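Local coordinates for glucose-6-phosphate isomerase like protein (PDB 1WIW), which probably interconverts phosphorylated sugars, with glucose-6-phosphate and mannose-6-phosphate isomerase activities, as a member of the PGI/PMI family, at residues M1-D5 / K154-Y158; L17-R22 / A263-Y267; A184-K188 / V275-H280. All coordinates share one frame; numbering follows the deposited sequence.

Interaction 1 (M1-D5 / K154-Y158); sequences MRDLD and KFLAY
Tyr-158 reaches from helix 152-160 to the irregular N-terminal segment 1-5 and sets its hydroxyl between two backbone groups, a compact example of how one phenol can pin an irregular chain end. Its OH donates to Arg-2 O at 2.9 Å, lying in the carbonyl plane on a lone pair, and accepts from Leu-4 N at 2.9 Å with an N-H...O angle of 161°. Both bonds hold the backbone from Arg-2 to Leu-4; Asp-3 OD2 then accepts from Asp-5 N in an Asx turn. The tight part lies around buried Leu-4. With CG anti to its carbonyl carbon (chi1 -62°), the side chain is directed at the helix, and CD1 settles 3.6 Å from Tyr-158 CE2 and 3.8 Å from Lys-154 CB. Beyond CG the lysine is fully extended, sliding past Leu-4 in the opposite sense until NZ forms a salt bridge with Asp-5 OD2 (2.9 Å) and donates a hydrogen bond to Leu-4 O from above its carbonyl plane. The looser side belongs to exposed Met-1, a selenomethionine whose SE rests obliquely against the ring, 3.9 Å from Tyr-158 CD1. Pro-144 O and Val-146 O also accept from Lys-154 NZ, and behind the contact runs helix 251-272, where Leu-272 packs on Leu-4 and Tyr-158, and Tyr-268 on Lys-154 and Ala-157.

Interaction 2 (L17-R22 / A263-Y267); sequences LALELR and AWTAY
Leu-21 is the wedge between Trp-264 and Tyr-267, and its atoms can be followed outward one by one. CB already lies over one face of the indole, 3.4 Å from Trp-264 CZ2 and displaced toward the rim. Because CG stands anti to the carbonyl carbon (chi1 -80°), the branch continues across that face. CD1 then sits almost directly above the six-membered ring, 3.7 Å from the centroid of Trp-264 and 14° off its normal, a CH-pi contact, while on another side it touches Tyr-267 CB at 3.7 Å. The second methyl, CD2, turns to Ala-263 CB at 3.8 Å; each methyl has a partner on helix 251-272. This is a near-antiparallel helix pair: the short axes of 17-22 and 263-267 run at 168° to one another, 10.9 Å apart at closest approach, and bring an N-terminal helix onto the long helix 251-272. One turn back from Leu-21, small Ala-18 lets the phenol come close, its CB 3.2 Å from Tyr-267 OH, and Leu-17 lies alongside the same ring, its CB 4.0 Å from Tyr-267 CE1. The hydroxyl itself is bonded to Asp-13, whose carboxylate also takes the backbone N-H groups of Leu-17 and Ala-18. Tyr-260, one turn earlier on helix 251-272, meets Trp-264 edge-to-face and gives a hydrogen bond to Leu-21 O.

Interaction 3 (A184-K188 / V275-H280); sequences ARVAK and VDPGDH
Lys-188 NZ is gripped by backbone carbonyls from both segments, a clear case of an ammonium group used as a clamp between two stretches of chain. Across the contact it donates to Asp-276 O at 2.8 Å, in the carbonyl plane and on a lone pair, and to Gly-278 O at 3.0 Å, this time from above the plane. On its own side it bonds to Arg-185 O at 2.9 Å and, weakly, to Val-186 O. Bends at chi2 (-62°) and chi4 (-63°) bring NZ back to these two carbonyls as well as to those of Asp-276 and Gly-278. Gly-278 O is shared: His-280 ND1 reaches it from the opposite face, while Asp-276 OD1 accepts from Gly-278 N, an Asx turn that shapes the chain just before it. A methionine replacing Lys-188 would probably leave Asp-276 O and Arg-185 O without their shared donor and weaken the hold between the segments. Beside the clamp the backbones meet directly, Pro-277 CA lying 3.2 Å from Val-186 O in a CA-H...O contact that is returned from Val-186 CA to Pro-277 O. Farther along, Arg-185 NH2 forms a salt bridge of 2.9 Å with Asp-279 OD2, met on the syn side and somewhat out of the carboxylate plane, with guanidinium and carboxylate turned 39° apart. Arg-185 NH1 pairs in addition with Glu-46 and with Glu-200 of the second subunit, which ties this corner to the dimer interface. The chemistry thus divides in two: the arginine is met by carboxylates, whereas buried Lys-188, its NZ 5.5 Å from Asp-279 OD1, is bound through carbonyl dipoles, which would be expected to favour its protonated form.

Along the chain the segments come in the order 1-5, 17-22, 154-158, 184-188, 263-267 and 275-280, so interaction 2 crosses both others, whereas interaction 1 closes before interaction 3 opens. Helix 251-272 is common ground: interaction 2 uses it directly, and the other two pack against it. The centre of interaction 2 is about 14 Å from that of interaction 1 and 10 Å from that of interaction 3, those two being 16 Å apart. Interaction 2 touches both others, through Leu-156 against Thr-265 and through Val-186 and Pro-277 against Tyr-267. Interactions 1 and 3 stay about 6 Å apart at their nearest atoms. Together they join N-terminal segments to the C-terminal SIS region and, at interaction 3, to the second subunit.

Interaction 1 (M1-D5 / K154-Y158)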
loop_
_atom_site.group_PDB
_atom_site.type_symbol
_atom_site.label_atom_id
_atom_site.label_comp_id
_atom_site.label_asym_id
_atom_site.label_seq_id
_atom_site.Cartn_x
_atom_site.Cartn_y
_atom_site.Cartn_z
HETATM N N MSE B 1 15.840 28.868 5.714
HETATM C CA MSE B 1 16.081 27.411 5.494
HETATM C C MSE B 1 17.246 26.929 6.349
HETATM O O MSE B 1 18.364 27.433 6.229
HETATM C CB MSE B 1 16.376 27.148 4.016
HETATM C CG MSE B 1 16.599 25.684 3.672
HETATM SE SE MSE B 1 16.687 25.391 1.762
HETATM C CE MSE B 1 18.545 25.844 1.484
ATOM N N ARG B 2 16.976 25.953 7.213
ATOM C CA ARG B 2 17.999 25.407 8.098
ATOM C C ARG B 2 19.133 24.738 7.322
ATOM O O ARG B 2 18.920 24.174 6.246
ATOM C CB ARG B 2 17.364 24.425 9.089
ATOM C CG ARG B 2 16.291 25.082 9.971
ATOM C CD ARG B 2 15.747 24.132 11.024
ATOM N NE ARG B 2 14.785 24.795 11.905
ATOM C CZ ARG B 2 13.547 25.125 11.555
ATOM N NH1 ARG B 2 12.748 25.733 12.423
ATOM N NH2 ARG B 2 13.095 24.836 10.343
ATOM N N ASP B 3 20.338 24.821 7.882
ATOM C CA ASP B 3 21.539 24.268 7.269
ATOM C C ASP B 3 21.964 22.991 7.990
ATOM O O ASP B 3 22.291 23.015 9.173
ATOM C CB ASP B 3 22.647 25.328 7.321
ATOM C CG ASP B 3 23.939 24.879 6.662
ATOM O OD1 ASP B 3 24.816 25.745 6.444
ATOM O OD2 ASP B 3 24.091 23.675 6.370
ATOM N N LEU B 4 21.946 21.876 7.263
ATOM C CA LEU B 4 22.312 20.577 7.815
ATOM C C LEU B 4 23.803 20.464 8.107
ATOM O O LEU B 4 24.273 19.440 8.610
ATOM C CB LEU B 4 21.872 19.457 6.858
ATOM C CG LEU B 4 20.352 19.384 6.633
ATOM C CD1 LEU B 4 20.015 18.304 5.604
ATOM C CD2 LEU B 4 19.652 19.097 7.962
ATOM N N ASP B 5 24.552 21.518 7.795
ATOM C CA ASP B 5 25.980 21.509 8.058
ATOM C C ASP B 5 26.356 22.439 9.221
ATOM O O ASP B 5 27.533 22.720 9.451
ATOM C CB ASP B 5 26.748 21.836 6.770
ATOM C CG ASP B 5 26.701 20.680 5.763
ATOM O OD1 ASP B 5 26.968 20.887 4.566
ATOM O OD2 ASP B 5 26.401 19.544 6.181
ATOM N N LYS B 154 21.292 14.073 3.033
ATOM C CA LYS B 154 21.132 15.506 3.271
ATOM C C LYS B 154 20.664 16.162 1.980
ATOM O O LYS B 154 19.759 16.991 1.991
ATOM C CB LYS B 154 22.451 16.159 3.711
ATOM C CG LYS B 154 22.887 15.806 5.121
ATOM C CD LYS B 154 24.087 16.633 5.567
ATOM C CE LYS B 154 24.565 16.225 6.959
ATOM N NZ LYS B 154 25.799 16.965 7.365
ATOM N N PHE B 155 21.292 15.789 0.868
ATOM C CA PHE B 155 20.932 16.354 -0.424
ATOM C C PHE B 155 19.471 16.064 -0.760
ATOM O O PHE B 155 18.744 16.965 -1.165
ATOM C CB PHE B 155 21.829 15.794 -1.530
ATOM C CG PHE B 155 21.686 16.518 -2.844
ATOM C CD1 PHE B 155 22.392 17.695 -3.087
ATOM C CD2 PHE B 155 20.810 16.049 -3.821
ATOM C CE1 PHE B 155 22.225 18.397 -4.284
ATOM C CE2 PHE B 155 20.633 16.744 -5.020
ATOM C CZ PHE B 155 21.342 17.921 -5.251
ATOM N N LEU B 156 19.044 14.812 -0.587
ATOM C CA LEU B 156 17.660 14.432 -0.892
ATOM C C LEU B 156 16.662 15.125 0.037
ATOM O O LEU B 156 15.565 15.492 -0.382
ATOM C CB LEU B 156 17.481 12.911 -0.796
ATOM C CG LEU B 156 16.083 12.369 -1.144
ATOM C CD1 LEU B 156 15.680 12.852 -2.539
ATOM C CD2 LEU B 156 16.077 10.836 -1.088
ATOM N N ALA B 157 17.046 15.304 1.296
ATOM C CA ALA B 157 16.173 15.954 2.265
ATOM C C ALA B 157 15.817 17.351 1.767
ATOM O O ALA B 157 14.661 17.769 1.829
ATOM C CB ALA B 157 16.863 16.021 3.637
ATOM N N TYR B 158 16.812 18.070 1.262
ATOM C CA TYR B 158 16.576 19.410 0.739
ATOM C C TYR B 158 15.606 19.368 -0.440
ATOM O O TYR B 158 14.767 20.254 -0.595
ATOM C CB TYR B 158 17.898 20.057 0.319
ATOM C CG TYR B 158 18.653 20.681 1.473
ATOM C CD1 TYR B 158 18.119 21.769 2.168
ATOM C CD2 TYR B 158 19.882 20.178 1.883
ATOM C CE1 TYR B 158 18.792 22.339 3.249
ATOM C CE2 TYR B 158 20.566 20.739 2.962
ATOM C CZ TYR B 158 20.012 21.819 3.640
ATOM O OH TYR B 158 20.669 22.369 4.714
#

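Interaction 2 (L17-R22 / A263-Y267)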
loop_
_atom_site.group_PDB
_atom_site.type_symbol
_atom_site.label_atom_id
_atom_site.label_comp_id
_atom_site.label_asym_id
_atom_site.label_seq_id
_atom_site.Cartn_x
_atom_site.Cartn_y
_atom_site.Cartn_z
ATOM N N LEU B 17 18.754 10.209 17.706
ATOM C CA LEU B 17 18.467 9.191 16.705
ATOM C C LEU B 17 19.668 9.056 15.763
ATOM O O LEU B 17 19.882 8.005 15.167
ATOM C CB LEU B 17 17.209 9.553 15.910
ATOM C CG LEU B 17 16.666 8.463 14.980
ATOM C CD1 LEU B 17 16.303 7.237 15.809
ATOM C CD2 LEU B 17 15.441 8.973 14.220
ATOM N N ALA B 18 20.454 10.122 15.642
ATOM C CA ALA B 18 21.627 10.094 14.775
ATOM C C ALA B 18 22.576 8.994 15.248
ATOM O O ALA B 18 23.161 8.273 14.442
ATOM C CB ALA B 18 22.330 11.446 14.796
ATOM N N LEU B 19 22.716 8.858 16.564
ATOM C CA LEU B 19 23.591 7.830 17.119
ATOM C C LEU B 19 23.023 6.435 16.847
ATOM O O LEU B 19 23.761 5.517 16.492
ATOM C CB LEU B 19 23.767 8.035 18.630
ATOM C CG LEU B 19 24.469 6.896 19.383
ATOM C CD1 LEU B 19 25.867 6.670 18.812
ATOM C CD2 LEU B 19 24.534 7.228 20.863
ATOM N N GLU B 20 21.715 6.274 17.014
ATOM C CA GLU B 20 21.086 4.978 16.773
ATOM C C GLU B 20 21.207 4.595 15.295
ATOM O O GLU B 20 21.465 3.436 14.960
ATOM C CB GLU B 20 19.610 5.003 17.195
ATOM C CG GLU B 20 18.929 3.647 17.104
ATOM C CD GLU B 20 17.505 3.639 17.656
ATOM O OE1 GLU B 20 16.846 2.576 17.579
ATOM O OE2 GLU B 20 17.048 4.687 18.173
ATOM N N LEU B 21 21.018 5.570 14.414
ATOM C CA LEU B 21 21.136 5.330 12.979
ATOM C C LEU B 21 22.552 4.860 12.681
ATOM O O LEU B 21 22.758 3.899 11.933
ATOM C CB LEU B 21 20.854 6.622 12.198
ATOM C CG LEU B 21 19.387 7.012 11.975
ATOM C CD1 LEU B 21 19.291 8.475 11.539
ATOM C CD2 LEU B 21 18.774 6.091 10.920
ATOM N N ARG B 22 23.529 5.542 13.273
ATOM C CA ARG B 22 24.928 5.198 13.061
ATOM C C ARG B 22 25.313 3.799 13.530
ATOM O O ARG B 22 26.053 3.093 12.847
ATOM C CB ARG B 22 25.844 6.203 13.762
ATOM C CG ARG B 22 27.321 5.935 13.494
ATOM C CD ARG B 22 28.231 6.908 14.221
ATOM N NE ARG B 22 29.600 6.836 13.714
ATOM C CZ ARG B 22 30.374 5.757 13.787
ATOM N NH1 ARG B 22 31.607 5.787 13.293
ATOM N NH2 ARG B 22 29.921 4.648 14.355
ATOM N N ALA B 263 15.983 6.216 5.864
ATOM C CA ALA B 263 15.819 6.498 7.291
ATOM C C ALA B 263 16.653 7.740 7.592
ATOM O O ALA B 263 16.200 8.655 8.275
ATOM C CB ALA B 263 16.296 5.320 8.136
ATOM N N TRP B 264 17.876 7.762 7.069
ATOM C CA TRP B 264 18.761 8.906 7.250
ATOM C C TRP B 264 18.166 10.150 6.591
ATOM O O TRP B 264 18.249 11.250 7.131
ATOM C CB TRP B 264 20.136 8.621 6.633
ATOM C CG TRP B 264 21.134 8.039 7.599
ATOM C CD1 TRP B 264 21.650 6.778 7.585
ATOM C CD2 TRP B 264 21.748 8.714 8.706
ATOM N NE1 TRP B 264 22.555 6.622 8.614
ATOM C CE2 TRP B 264 22.632 7.794 9.317
ATOM C CE3 TRP B 264 21.639 10.007 9.240
ATOM C CZ2 TRP B 264 23.404 8.126 10.440
ATOM C CZ3 TRP B 264 22.410 10.339 10.360
ATOM C CH2 TRP B 264 23.280 9.400 10.945
ATOM N N THR B 265 17.570 9.971 5.414
ATOM C CA THR B 265 16.979 11.090 4.693
ATOM C C THR B 265 15.831 11.675 5.520
ATOM O O THR B 265 15.735 12.890 5.690
ATOM C CB THR B 265 16.462 10.635 3.309
ATOM O OG1 THR B 265 17.563 10.134 2.537
ATOM C CG2 THR B 265 15.807 11.794 2.565
ATOM N N ALA B 266 14.976 10.798 6.039
ATOM C CA ALA B 266 13.848 11.213 6.863
ATOM C C ALA B 266 14.362 11.950 8.101
ATOM O O ALA B 266 13.748 12.913 8.554
ATOM C CB ALA B 266 13.031 9.995 7.279
ATOM N N TYR B 267 15.491 11.486 8.637
ATOM C CA TYR B 267 16.110 12.100 9.815
ATOM C C TYR B 267 16.454 13.559 9.524
ATOM O O TYR B 267 16.098 14.465 10.290
ATOM C CB TYR B 267 17.393 11.345 10.191
ATOM C CG TYR B 267 18.214 12.002 11.291
ATOM C CD1 TYR B 267 17.866 11.861 12.638
ATOM C CD2 TYR B 267 19.312 12.801 10.978
ATOM C CE1 TYR B 267 18.597 12.508 13.650
ATOM C CE2 TYR B 267 20.046 13.452 11.978
ATOM C CZ TYR B 267 19.683 13.306 13.307
ATOM O OH TYR B 267 20.394 13.982 14.281
#

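Interaction 3 (A184-K188 / V275-H280)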
loop_
_atom_site.group_PDB
_atom_site.type_symbol
_atom_site.label_atom_id
_atom_site.label_comp_id
_atom_site.label_asym_id
_atom_site.label_seq_id
_atom_site.Cartn_x
_atom_site.Cartn_y
_atom_site.Cartn_z
ATOM N N ALA B 184 6.912 9.385 8.007
ATOM C CA ALA B 184 5.866 9.840 8.910
ATOM C C ALA B 184 6.392 9.774 10.343
ATOM O O ALA B 184 6.263 10.733 11.103
ATOM C CB ALA B 184 4.618 8.974 8.768
ATOM N N ARG B 185 7.016 8.659 10.707
ATOM C CA ARG B 185 7.492 8.525 12.077
ATOM C C ARG B 185 8.718 9.347 12.444
ATOM O O ARG B 185 8.809 9.860 13.560
ATOM C CB ARG B 185 7.761 7.062 12.445
ATOM C CG ARG B 185 7.796 6.919 13.962
ATOM C CD ARG B 185 8.675 5.814 14.486
ATOM N NE ARG B 185 8.081 4.501 14.315
ATOM C CZ ARG B 185 8.182 3.525 15.209
ATOM N NH1 ARG B 185 7.616 2.353 14.970
ATOM N NH2 ARG B 185 8.831 3.730 16.348
ATOM N N VAL B 186 9.656 9.467 11.509
ATOM C CA VAL B 186 10.883 10.217 11.742
ATOM C C VAL B 186 10.788 11.668 11.272
ATOM O O VAL B 186 11.084 12.590 12.035
ATOM C CB VAL B 186 12.074 9.530 11.046
ATOM C CG1 VAL B 186 13.344 10.372 11.198
ATOM C CG2 VAL B 186 12.288 8.148 11.646
ATOM N N ALA B 187 10.366 11.877 10.026
ATOM C CA ALA B 187 10.262 13.233 9.493
ATOM C C ALA B 187 8.936 13.909 9.854
ATOM O O ALA B 187 8.769 15.109 9.632
ATOM C CB ALA B 187 10.457 13.217 7.971
ATOM N N LYS B 188 8.008 13.141 10.423
ATOM C CA LYS B 188 6.705 13.663 10.825
ATOM C C LYS B 188 6.038 14.321 9.612
ATOM O O LYS B 188 5.278 15.289 9.750
ATOM C CB LYS B 188 6.879 14.704 11.946
ATOM C CG LYS B 188 7.791 14.275 13.109
ATOM C CD LYS B 188 7.251 13.052 13.835
ATOM C CE LYS B 188 8.033 12.753 15.114
ATOM N NZ LYS B 188 9.464 12.407 14.867
ATOM N N VAL B 275 11.892 19.803 13.714
ATOM C CA VAL B 275 11.170 18.967 14.663
ATOM C C VAL B 275 12.036 17.795 15.087
ATOM O O VAL B 275 12.969 17.400 14.381
ATOM C CB VAL B 275 9.840 18.427 14.083
ATOM C CG1 VAL B 275 8.894 19.589 13.792
ATOM C CG2 VAL B 275 10.104 17.600 12.831
ATOM N N ASP B 276 11.731 17.256 16.255
ATOM C CA ASP B 276 12.476 16.135 16.790
ATOM C C ASP B 276 12.177 14.888 15.959
ATOM O O ASP B 276 11.026 14.484 15.829
ATOM C CB ASP B 276 12.072 15.893 18.245
ATOM C CG ASP B 276 12.994 14.918 18.951
ATOM O OD1 ASP B 276 13.683 14.138 18.261
ATOM O OD2 ASP B 276 13.023 14.929 20.200
ATOM N N PRO B 277 13.216 14.272 15.376
ATOM C CA PRO B 277 13.059 13.061 14.560
ATOM C C PRO B 277 12.737 11.833 15.418
ATOM O O PRO B 277 12.259 10.814 14.911
ATOM C CB PRO B 277 14.411 12.942 13.865
ATOM C CG PRO B 277 15.357 13.503 14.893
ATOM C CD PRO B 277 14.620 14.720 15.397
ATOM N N GLY B 278 12.992 11.940 16.721
ATOM C CA GLY B 278 12.721 10.830 17.620
ATOM C C GLY B 278 11.240 10.679 17.919
ATOM O O GLY B 278 10.443 11.545 17.557
ATOM N N ASP B 279 10.870 9.582 18.577
ATOM C CA ASP B 279 9.474 9.325 18.920
ATOM C C ASP B 279 9.039 10.166 20.117
ATOM O O ASP B 279 7.918 10.672 20.163
ATOM C CB ASP B 279 9.255 7.846 19.277
ATOM C CG ASP B 279 9.436 6.907 18.087
ATOM O OD1 ASP B 279 9.317 7.361 16.927
ATOM O OD2 ASP B 279 9.679 5.704 18.320
ATOM N N HIS B 280 9.947 10.294 21.079
ATOM C CA HIS B 280 9.721 11.027 22.322
ATOM C C HIS B 280 8.303 10.976 22.893
ATOM O O HIS B 280 7.665 12.006 23.101
ATOM C CB HIS B 280 10.194 12.486 22.196
ATOM C CG HIS B 280 9.444 13.300 21.187
ATOM N ND1 HIS B 280 9.444 13.006 19.841
ATOM C CD2 HIS B 280 8.717 14.434 21.325
ATOM C CE1 HIS B 280 8.751 13.925 19.192
ATOM N NE2 HIS B 280 8.299 14.803 20.068
#